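Local coordinates for pesticidal crystal protein Cry4Aa (Bacillus thuringiensis, PDB 2C9K) that binds midgut epithelial cells of mosquito larvae and promotes their colloid-osmotic lysis as a pore-forming insecticidal toxin, at residues S272-Y277 against A444-Q449; A485-Q490 against D501-F506; G497-F502 against L601-E606. All blocks are in the same frame, centred on the assembly; numbering follows the deposited sequence.

Overall arrangement
The three contacts fall in two parts of the activated toxin fragment. Contact 1 joins two loops of the middle domain, whereas contacts 2 and 3 both belong to the C-terminal domain. The centre of contact 1 lies about 35 Å from that of contact 2 and about 37 Å from that of contact 3, and the nearest atoms are about 19 and 23 Å apart. Contacts 2 and 3 are continuous, with centres about 9 Å apart. They share Asp501 and Phe502, and strand 499-501 sits between strands 487-489 and 600-609 in one sheet. A probable hydrogen bond from Val489 N to Leu499 O, 2.8 Å long, also links them.

Contact 1 (S272-Y277 against A444-Q449); sequences SPYKYY and ATYKTQ
Ser272 and Thr448 bring the two backbones nearest, 5.7 Å between their CA atoms, where a loop with a 3-10 turn at 274-276 meets the irregular chain 444-449. Tyr446 is the centrepiece of the side-chain packing. Its ring takes Pro273 CG against its CD2 side, with 3.4 Å from Pro273 CG to Tyr446 CD2, the two side chains overlapping as they run past one another. Tyr274 turns a ring edge toward the Tyr446 face in an edge-to-face pair, the centroids 5.4 Å apart and the planes at 55°. Pro273 CG also lies over the centre of one face of Tyr274, so the proline packs against both rings. Beyond its ring, Tyr274 donates from OH to Thr448 O at 2.8 Å, approaching from above the carbonyl plane, and the same OH has a weak bond from Ile442 N. The Tyr277 and Tyr446 side chains approach from opposite ends and their hydroxyls meet at the edge of the Tyr277 ring, modelled closer than a hydrogen bond normally allows, so the length is doubtful. With chi1 at 49°, Thr448 directs OG1 at Pro273 CD. Thr448 OG1 also lies 3.6 Å from Tyr274 CE1. Ser272 OG packs against Thr448 CB while bonding to Asn268 O. The contact thus ties the link between strand 262-267 and helix 279-286 to the connection between strands 432-440 and 450-457 in the middle domain, the beta-prism of the three-domain delta endotoxins, with Val450 of strand 450-457 touching both Ser272 and Tyr274.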
loop_
_atom_site.group_PDB
_atom_site.type_symbol
_atom_site.label_atom_id
_atom_site.label_comp_id
_atom_site.label_asym_id
_atom_site.label_seq_id
_atom_site.Cartn_x
_atom_site.Cartn_y
_atom_site.Cartn_z
ATOM N N SER A 272 -12.227 16.620 19.998
ATOM C CA SER A 272 -13.563 16.044 19.883
ATOM C C SER A 272 -13.669 14.942 20.926
ATOM O O SER A 272 -12.662 14.364 21.319
ATOM C CB SER A 272 -13.775 15.469 18.489
ATOM O OG SER A 272 -13.603 16.478 17.507
ATOM N N PRO A 273 -14.891 14.640 21.393
ATOM C CA PRO A 273 -15.108 13.599 22.409
ATOM C C PRO A 273 -15.039 12.158 21.921
ATOM O O PRO A 273 -14.769 11.248 22.704
ATOM C CB PRO A 273 -16.490 13.940 22.949
ATOM C CG PRO A 273 -17.187 14.403 21.713
ATOM C CD PRO A 273 -16.156 15.324 21.074
ATOM N N TYR A 274 -15.286 11.953 20.635
ATOM C CA TYR A 274 -15.282 10.613 20.064
ATOM C C TYR A 274 -14.095 9.741 20.469
ATOM O O TYR A 274 -14.144 8.516 20.336
ATOM C CB TYR A 274 -15.375 10.710 18.540
ATOM C CG TYR A 274 -16.481 11.634 18.122
ATOM C CD1 TYR A 274 -16.201 12.920 17.671
ATOM C CD2 TYR A 274 -17.818 11.261 18.271
ATOM C CE1 TYR A 274 -17.227 13.820 17.385
ATOM C CE2 TYR A 274 -18.850 12.149 17.987
ATOM C CZ TYR A 274 -18.543 13.430 17.546
ATOM O OH TYR A 274 -19.546 14.325 17.269
ATOM N N LYS A 275 -13.035 10.362 20.966
ATOM C CA LYS A 275 -11.870 9.596 21.377
ATOM C C LYS A 275 -12.176 8.769 22.620
ATOM O O LYS A 275 -11.413 7.873 22.972
ATOM C CB LYS A 275 -10.689 10.532 21.644
ATOM C CG LYS A 275 -11.014 11.684 22.579
ATOM C CD LYS A 275 -9.829 12.608 22.753
ATOM C CE LYS A 275 -10.086 13.616 23.855
ATOM N NZ LYS A 275 -8.984 14.617 23.976
ATOM N N TYR A 276 -13.301 9.059 23.273
ATOM C CA TYR A 276 -13.691 8.348 24.495
ATOM C C TYR A 276 -14.650 7.193 24.233
ATOM O O TYR A 276 -14.986 6.440 25.137
ATOM C CB TYR A 276 -14.323 9.322 25.498
ATOM C CG TYR A 276 -13.374 10.378 26.031
ATOM C CD1 TYR A 276 -13.676 11.733 25.909
ATOM C CD2 TYR A 276 -12.178 10.027 26.655
ATOM C CE1 TYR A 276 -12.814 12.708 26.388
ATOM C CE2 TYR A 276 -11.304 10.999 27.141
ATOM C CZ TYR A 276 -11.634 12.337 26.997
ATOM O OH TYR A 276 -10.777 13.309 27.442
ATOM N N TYR A 277 -15.092 7.071 22.987
ATOM C CA TYR A 277 -15.994 5.998 22.590
ATOM C C TYR A 277 -15.189 4.748 22.292
ATOM O O TYR A 277 -13.958 4.786 22.226
ATOM C CB TYR A 277 -16.776 6.389 21.342
ATOM C CG TYR A 277 -17.918 7.327 21.609
ATOM C CD1 TYR A 277 -17.701 8.582 22.175
ATOM C CD2 TYR A 277 -19.227 6.957 21.308
ATOM C CE1 TYR A 277 -18.760 9.442 22.439
ATOM C CE2 TYR A 277 -20.290 7.807 21.564
ATOM C CZ TYR A 277 -20.047 9.044 22.127
ATOM O OH TYR A 277 -21.095 9.884 22.371
ATOM N N ALA A 444 -27.228 15.152 16.953
ATOM C CA ALA A 444 -28.203 15.108 18.030
ATOM C C ALA A 444 -27.592 15.421 19.399
ATOM O O ALA A 444 -28.318 15.615 20.378
ATOM C CB ALA A 444 -28.867 13.730 18.061
ATOM N N THR A 445 -26.268 15.495 19.476
ATOM C CA THR A 445 -25.621 15.729 20.762
ATOM C C THR A 445 -24.425 16.670 20.737
ATOM O O THR A 445 -24.286 17.526 21.607
ATOM C CB THR A 445 -25.157 14.380 21.366
ATOM O OG1 THR A 445 -26.284 13.499 21.503
ATOM C CG2 THR A 445 -24.495 14.595 22.717
ATOM N N TYR A 446 -23.558 16.509 19.744
ATOM C CA TYR A 446 -22.360 17.327 19.657
ATOM C C TYR A 446 -22.294 18.256 18.465
ATOM O O TYR A 446 -23.028 18.104 17.482
ATOM C CB TYR A 446 -21.124 16.437 19.621
ATOM C CG TYR A 446 -21.157 15.290 20.596
ATOM C CD1 TYR A 446 -21.920 14.157 20.342
ATOM C CD2 TYR A 446 -20.407 15.332 21.764
ATOM C CE1 TYR A 446 -21.931 13.095 21.225
ATOM C CE2 TYR A 446 -20.411 14.274 22.654
ATOM C CZ TYR A 446 -21.173 13.160 22.378
ATOM O OH TYR A 446 -21.163 12.112 23.262
ATOM N N LYS A 447 -21.384 19.220 18.569
ATOM C CA LYS A 447 -21.149 20.188 17.508
ATOM C C LYS A 447 -19.812 19.868 16.854
ATOM O O LYS A 447 -19.486 20.412 15.800
ATOM C CB LYS A 447 -21.117 21.611 18.063
ATOM C CG LYS A 447 -22.463 22.137 18.479
ATOM C CD LYS A 447 -22.353 23.587 18.898
ATOM C CE LYS A 447 -23.678 24.102 19.416
ATOM N NZ LYS A 447 -24.742 23.827 18.424
ATOM N N THR A 448 -19.044 18.987 17.491
ATOM C CA THR A 448 -17.747 18.592 16.970
ATOM C C THR A 448 -17.908 17.493 15.946
ATOM O O THR A 448 -18.885 16.754 15.963
ATOM C CB THR A 448 -16.821 18.075 18.068
ATOM O OG1 THR A 448 -17.515 17.104 18.847
ATOM C CG2 THR A 448 -16.372 19.192 18.959
ATOM N N GLN A 449 -16.922 17.390 15.065
ATOM C CA GLN A 449 -16.923 16.394 14.000
ATOM C C GLN A 449 -15.467 16.064 13.683
ATOM O O GLN A 449 -14.627 16.964 13.605
ATOM C CB GLN A 449 -17.610 16.985 12.772
ATOM C CG GLN A 449 -17.937 16.007 11.674
ATOM C CD GLN A 449 -18.561 16.693 10.465
ATOM O OE1 GLN A 449 -18.909 16.046 9.475
ATOM N NE2 GLN A 449 -18.704 18.008 10.542
#

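Contact 2 (A485-Q490 against D501-F506)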
loop_
_atom_site.group_PDB
_atom_site.type_symbol
_atom_site.label_atom_id
_atom_site.label_comp_id
_atom_site.label_asym_id
_atom_site.label_seq_id
_atom_site.Cartn_x
_atom_site.Cartn_y
_atom_site.Cartn_z
ATOM N N ALA A 485 -23.301 -13.088 -3.865
ATOM C CA ALA A 485 -22.798 -14.102 -2.946
ATOM C C ALA A 485 -21.352 -13.824 -2.523
ATOM O O ALA A 485 -20.902 -14.280 -1.468
ATOM C CB ALA A 485 -22.892 -15.480 -3.589
ATOM N N SER A 486 -20.631 -13.070 -3.348
ATOM C CA SER A 486 -19.234 -12.754 -3.075
ATOM C C SER A 486 -19.035 -11.493 -2.247
ATOM O O SER A 486 -19.964 -10.718 -2.059
ATOM C CB SER A 486 -18.487 -12.622 -4.396
ATOM O OG SER A 486 -18.613 -13.824 -5.122
ATOM N N LYS A 487 -17.823 -11.288 -1.748
ATOM C CA LYS A 487 -17.543 -10.101 -0.958
ATOM C C LYS A 487 -16.055 -9.795 -0.913
ATOM O O LYS A 487 -15.221 -10.650 -1.193
ATOM C CB LYS A 487 -18.088 -10.267 0.466
ATOM C CG LYS A 487 -17.429 -11.362 1.287
ATOM C CD LYS A 487 -18.031 -11.419 2.686
ATOM C CE LYS A 487 -17.362 -12.468 3.565
ATOM N NZ LYS A 487 -17.501 -13.841 3.007
ATOM N N VAL A 488 -15.723 -8.557 -0.580
ATOM C CA VAL A 488 -14.327 -8.157 -0.490
ATOM C C VAL A 488 -13.876 -8.291 0.961
ATOM O O VAL A 488 -14.454 -7.672 1.847
ATOM C CB VAL A 488 -14.122 -6.682 -0.931
ATOM C CG1 VAL A 488 -12.668 -6.280 -0.728
ATOM C CG2 VAL A 488 -14.530 -6.495 -2.392
ATOM N N VAL A 489 -12.856 -9.102 1.212
ATOM C CA VAL A 489 -12.383 -9.267 2.572
ATOM C C VAL A 489 -11.044 -8.607 2.765
ATOM O O VAL A 489 -10.270 -8.462 1.827
ATOM C CB VAL A 489 -12.227 -10.747 2.973
ATOM C CG1 VAL A 489 -13.574 -11.443 2.924
ATOM C CG2 VAL A 489 -11.196 -11.424 2.080
ATOM N N GLN A 490 -10.796 -8.206 4.004
ATOM C CA GLN A 490 -9.561 -7.568 4.424
ATOM C C GLN A 490 -8.354 -8.422 4.026
ATOM O O GLN A 490 -8.360 -9.641 4.210
ATOM C CB GLN A 490 -9.606 -7.412 5.940
ATOM C CG GLN A 490 -8.283 -7.211 6.595
ATOM C CD GLN A 490 -7.927 -5.764 6.690
ATOM O OE1 GLN A 490 -7.770 -5.081 5.677
ATOM N NE2 GLN A 490 -7.805 -5.269 7.919
ATOM N N ASP A 501 -13.722 -12.611 -2.088
ATOM C CA ASP A 501 -14.210 -13.886 -1.558
ATOM C C ASP A 501 -15.132 -14.379 -2.675
ATOM O O ASP A 501 -16.344 -14.186 -2.635
ATOM C CB ASP A 501 -15.010 -13.662 -0.268
ATOM C CG ASP A 501 -15.166 -14.936 0.564
ATOM O OD1 ASP A 501 -15.413 -16.016 -0.028
ATOM O OD2 ASP A 501 -15.053 -14.851 1.813
ATOM N N PHE A 502 -14.528 -14.999 -3.680
ATOM C CA PHE A 502 -15.223 -15.491 -4.863
ATOM C C PHE A 502 -16.272 -16.572 -4.601
ATOM O O PHE A 502 -15.935 -17.741 -4.411
ATOM C CB PHE A 502 -14.176 -15.996 -5.858
ATOM C CG PHE A 502 -14.687 -16.189 -7.255
ATOM C CD1 PHE A 502 -15.706 -15.389 -7.762
ATOM C CD2 PHE A 502 -14.105 -17.141 -8.093
ATOM C CE1 PHE A 502 -16.136 -15.533 -9.086
ATOM C CE2 PHE A 502 -14.529 -17.292 -9.418
ATOM C CZ PHE A 502 -15.546 -16.485 -9.912
ATOM N N LYS A 503 -17.543 -16.179 -4.601
ATOM C CA LYS A 503 -18.641 -17.124 -4.386
ATOM C C LYS A 503 -19.419 -17.418 -5.686
ATOM O O LYS A 503 -19.741 -18.572 -5.986
ATOM C CB LYS A 503 -19.602 -16.578 -3.319
ATOM C CG LYS A 503 -19.526 -17.272 -1.962
ATOM C CD LYS A 503 -18.130 -17.205 -1.371
ATOM C CE LYS A 503 -18.030 -17.936 -0.032
ATOM N NZ LYS A 503 -18.705 -17.226 1.092
ATOM N N ASP A 504 -19.712 -16.372 -6.454
ATOM C CA ASP A 504 -20.455 -16.521 -7.698
ATOM C C ASP A 504 -19.713 -16.006 -8.927
ATOM O O ASP A 504 -19.120 -16.772 -9.692
ATOM C CB ASP A 504 -21.803 -15.799 -7.589
ATOM C CG ASP A 504 -21.705 -14.472 -6.841
ATOM O OD1 ASP A 504 -20.640 -13.821 -6.905
ATOM O OD2 ASP A 504 -22.700 -14.070 -6.197
ATOM N N HIS A 505 -19.752 -14.694 -9.112
ATOM C CA HIS A 505 -19.109 -14.066 -10.250
ATOM C C HIS A 505 -18.575 -12.685 -9.881
ATOM O O HIS A 505 -18.916 -12.140 -8.834
ATOM C CB HIS A 505 -20.128 -13.910 -11.363
ATOM C CG HIS A 505 -21.329 -13.112 -10.957
ATOM N ND1 HIS A 505 -22.289 -13.599 -10.097
ATOM C CD2 HIS A 505 -21.710 -11.850 -11.267
ATOM C CE1 HIS A 505 -23.209 -12.672 -9.895
ATOM N NE2 HIS A 505 -22.881 -11.601 -10.594
ATOM N N PHE A 506 -17.731 -12.135 -10.750
ATOM C CA PHE A 506 -17.175 -10.794 -10.580
ATOM C C PHE A 506 -16.476 -10.459 -11.881
ATOM O O PHE A 506 -15.913 -11.344 -12.516
ATOM C CB PHE A 506 -16.222 -10.714 -9.365
ATOM C CG PHE A 506 -14.853 -11.318 -9.582
ATOM C CD1 PHE A 506 -13.850 -10.604 -10.231
ATOM C CD2 PHE A 506 -14.549 -12.584 -9.079
ATOM C CE1 PHE A 506 -12.563 -11.141 -10.368
ATOM C CE2 PHE A 506 -13.269 -13.132 -9.211
ATOM C CZ PHE A 506 -12.277 -12.410 -9.854
#
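Asp504 reaches across to Ala485 and Ser486 with a carboxylate whose two oxygens bind these neighbouring residues. Its CB lies 4.2 Å from Ala485 CB, and a chi1 of 39° swings CG to 3.6 Å from Ser486 OG. At the tip, Asp504 OD2 accepts Ala485 N on its syn side at 2.6 Å. Asp504 OD1 takes the Ser486 hydroxyl at 2.7 Å from above the carboxylate plane and also His505 N from the opposite face. Ser486 OG accepts in turn from Lys503 N, so the hydroxyl accepts from the backbone and donates to the carboxylate. These bonds fasten the turn by which the chain leaves strand 499-501 of one sheet and enters strand 505-511 of another, as it crosses between the layers of the C-terminal beta-sandwich domain. Nearer the start of 501-506, Asp501 N donates to Lys487 O at 2.6 Å. Alongside Asp501, the otherwise extended Lys487 chain bends at its last torsion and brings NZ to Asp501 OD2 in a 2.9 Å salt bridge from above the carboxylate plane. Lys503 NZ forms a long, weaker ion pair with Asp501 OD1. Lys487 NZ and Lys503 NZ are 4.1 Å apart, and the carboxylate they share probably offsets their repulsion.

Contact 3 (G497-F502 against L601-E606)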
loop_
_atom_site.group_PDB
_atom_site.type_symbol
_atom_site.label_atom_id
_atom_site.label_comp_id
_atom_site.label_asym_id
_atom_site.label_seq_id
_atom_site.Cartn_x
_atom_site.Cartn_y
_atom_site.Cartn_z
ATOM N N GLY A 497 -3.203 -5.158 -0.413
ATOM C CA GLY A 497 -4.581 -4.705 -0.414
ATOM C C GLY A 497 -5.546 -5.835 -0.134
ATOM O O GLY A 497 -5.124 -6.937 0.197
ATOM N N ASP A 498 -6.839 -5.578 -0.287
ATOM C CA ASP A 498 -7.852 -6.593 -0.020
ATOM C C ASP A 498 -8.008 -7.657 -1.103
ATOM O O ASP A 498 -7.427 -7.548 -2.191
ATOM C CB ASP A 498 -9.193 -5.912 0.233
ATOM C CG ASP A 498 -9.105 -4.866 1.327
ATOM O OD1 ASP A 498 -8.394 -5.117 2.324
ATOM O OD2 ASP A 498 -9.745 -3.800 1.197
ATOM N N LEU A 499 -8.807 -8.681 -0.794
ATOM C CA LEU A 499 -9.054 -9.793 -1.708
ATOM C C LEU A 499 -10.547 -10.043 -1.916
ATOM O O LEU A 499 -11.379 -9.611 -1.119
ATOM C CB LEU A 499 -8.444 -11.079 -1.152
ATOM C CG LEU A 499 -7.108 -11.048 -0.416
ATOM C CD1 LEU A 499 -6.948 -12.342 0.363
ATOM C CD2 LEU A 499 -5.968 -10.855 -1.398
ATOM N N ILE A 500 -10.875 -10.764 -2.985
ATOM C CA ILE A 500 -12.261 -11.107 -3.299
ATOM C C ILE A 500 -12.589 -12.499 -2.780
ATOM O O ILE A 500 -11.825 -13.444 -3.004
ATOM C CB ILE A 500 -12.534 -11.128 -4.836
ATOM C CG1 ILE A 500 -12.568 -9.708 -5.403
ATOM C CG2 ILE A 500 -13.859 -11.828 -5.123
ATOM C CD1 ILE A 500 -12.918 -9.672 -6.885
ATOM N N ASP A 501 -13.722 -12.611 -2.088
ATOM C CA ASP A 501 -14.210 -13.886 -1.558
ATOM C C ASP A 501 -15.132 -14.379 -2.675
ATOM O O ASP A 501 -16.344 -14.186 -2.635
ATOM C CB ASP A 501 -15.010 -13.662 -0.268
ATOM C CG ASP A 501 -15.166 -14.936 0.564
ATOM O OD1 ASP A 501 -15.413 -16.016 -0.028
ATOM O OD2 ASP A 501 -15.053 -14.851 1.813
ATOM N N PHE A 502 -14.528 -14.999 -3.680
ATOM C CA PHE A 502 -15.223 -15.491 -4.863
ATOM C C PHE A 502 -16.272 -16.572 -4.601
ATOM O O PHE A 502 -15.935 -17.741 -4.411
ATOM C CB PHE A 502 -14.176 -15.996 -5.858
ATOM C CG PHE A 502 -14.687 -16.189 -7.255
ATOM C CD1 PHE A 502 -15.706 -15.389 -7.762
ATOM C CD2 PHE A 502 -14.105 -17.141 -8.093
ATOM C CE1 PHE A 502 -16.136 -15.533 -9.086
ATOM C CE2 PHE A 502 -14.529 -17.292 -9.418
ATOM C CZ PHE A 502 -15.546 -16.485 -9.912
ATOM N N LEU A 601 -10.083 -17.285 -2.105
ATOM C CA LEU A 601 -9.746 -15.873 -2.019
ATOM C C LEU A 601 -8.914 -15.461 -3.228
ATOM O O LEU A 601 -7.790 -15.922 -3.411
ATOM C CB LEU A 601 -8.993 -15.589 -0.720
ATOM C CG LEU A 601 -9.777 -15.905 0.559
ATOM C CD1 LEU A 601 -8.917 -15.607 1.772
ATOM C CD2 LEU A 601 -11.059 -15.085 0.608
ATOM N N ILE A 602 -9.486 -14.604 -4.066
ATOM C CA ILE A 602 -8.797 -14.136 -5.260
ATOM C C ILE A 602 -7.956 -12.907 -4.969
ATOM O O ILE A 602 -8.477 -11.872 -4.553
ATOM C CB ILE A 602 -9.783 -13.762 -6.376
ATOM C CG1 ILE A 602 -10.524 -15.004 -6.869
ATOM C CG2 ILE A 602 -9.031 -13.116 -7.514
ATOM C CD1 ILE A 602 -9.644 -15.998 -7.570
ATOM N N ASP A 603 -6.657 -13.019 -5.222
ATOM C CA ASP A 603 -5.729 -11.921 -4.990
ATOM C C ASP A 603 -5.359 -11.141 -6.255
ATOM O O ASP A 603 -5.801 -10.003 -6.443
ATOM C CB ASP A 603 -4.470 -12.468 -4.315
ATOM C CG ASP A 603 -3.389 -11.429 -4.167
ATOM O OD1 ASP A 603 -3.725 -10.261 -3.860
ATOM O OD2 ASP A 603 -2.205 -11.790 -4.346
ATOM N N LYS A 604 -4.563 -11.754 -7.125
ATOM C CA LYS A 604 -4.122 -11.089 -8.348
ATOM C C LYS A 604 -4.469 -11.850 -9.632
ATOM O O LYS A 604 -4.472 -13.082 -9.663
ATOM C CB LYS A 604 -2.596 -10.889 -8.324
ATOM C CG LYS A 604 -1.985 -10.369 -7.028
ATOM C CD LYS A 604 -2.103 -8.871 -6.882
ATOM C CE LYS A 604 -1.253 -8.357 -5.710
ATOM N NZ LYS A 604 -1.633 -8.911 -4.363
ATOM N N ILE A 605 -4.756 -11.098 -10.690
ATOM C CA ILE A 605 -5.051 -11.668 -12.008
ATOM C C ILE A 605 -3.803 -11.307 -12.793
ATOM O O ILE A 605 -3.448 -10.133 -12.893
ATOM C CB ILE A 605 -6.252 -10.989 -12.690
ATOM C CG1 ILE A 605 -7.462 -10.963 -11.754
ATOM C CG2 ILE A 605 -6.572 -11.715 -13.971
ATOM C CD1 ILE A 605 -7.945 -12.320 -11.304
ATOM N N GLU A 606 -3.122 -12.298 -13.344
ATOM C CA GLU A 606 -1.895 -12.005 -14.063
ATOM C C GLU A 606 -1.913 -12.353 -15.538
ATOM O O GLU A 606 -2.485 -13.368 -15.951
ATOM C CB GLU A 606 -0.724 -12.696 -13.363
ATOM C CG GLU A 606 -0.486 -12.133 -11.976
ATOM C CD GLU A 606 0.664 -12.782 -11.236
ATOM O OE1 GLU A 606 1.180 -12.144 -10.289
ATOM O OE2 GLU A 606 1.043 -13.920 -11.583
HETATM O O HOH W 1 -7.674 -7.941 -5.074
HETATM O O HOH W 2 -4.449 -8.198 -2.501
#
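Ile500 and Ile602 form the backbone core of the contact as an antiparallel hydrogen-bonded pair. Ile602 N donates to Ile500 O at 2.8 Å, and Ile500 N returns a 3.1 Å bond to Ile602 O. Asp501 and Leu601 follow as a non-hydrogen-bonded pair, and Leu601 CA adds a CA-H...O contact to Ile500 O. The N-to-C directions of the short segments 499-501 and 601-606 are 153° apart, close to antiparallel. Apolar packing lies on two faces. On one, Ile500 CB is 4.1 Å from Ile602 CB. Ile602 CG1 touches Phe502 CB at 3.9 Å. On the other, the Leu499 side chain lies crosswise to that of Leu601, with Leu499 CD1 against Leu601 CB, while Leu601 CD2 rests on Asp501 CA. The second branch of Leu499, CD2, reaches the side chain of Asp603, 3.7 Å from its CB. Polar contacts gather where the strands part. One water donates to both Asp498 O and Asp603 O, bridging the backbones. Asp603 OD1 receives Lys604 NZ, which also bonds to Thr495 O, at its syn lone pair in a salt bridge. Asp603 OD2 pairs with Arg524, so both oxygens of this buried carboxylate meet a cation, which probably stabilises its negative charge. Asp603 and Lys604 together face Arg524 of the neighbouring strand 517-527, a classic beta bulge, and an inverse gamma turn centred on Asp501 bends the chain at the end of strand 499-501. Strand 499-501 is thus joined antiparallel to strand 600-609, which also pairs with 517-527, in one sheet of the jelly-roll sandwich that forms the C-terminal domain of the delta endotoxins.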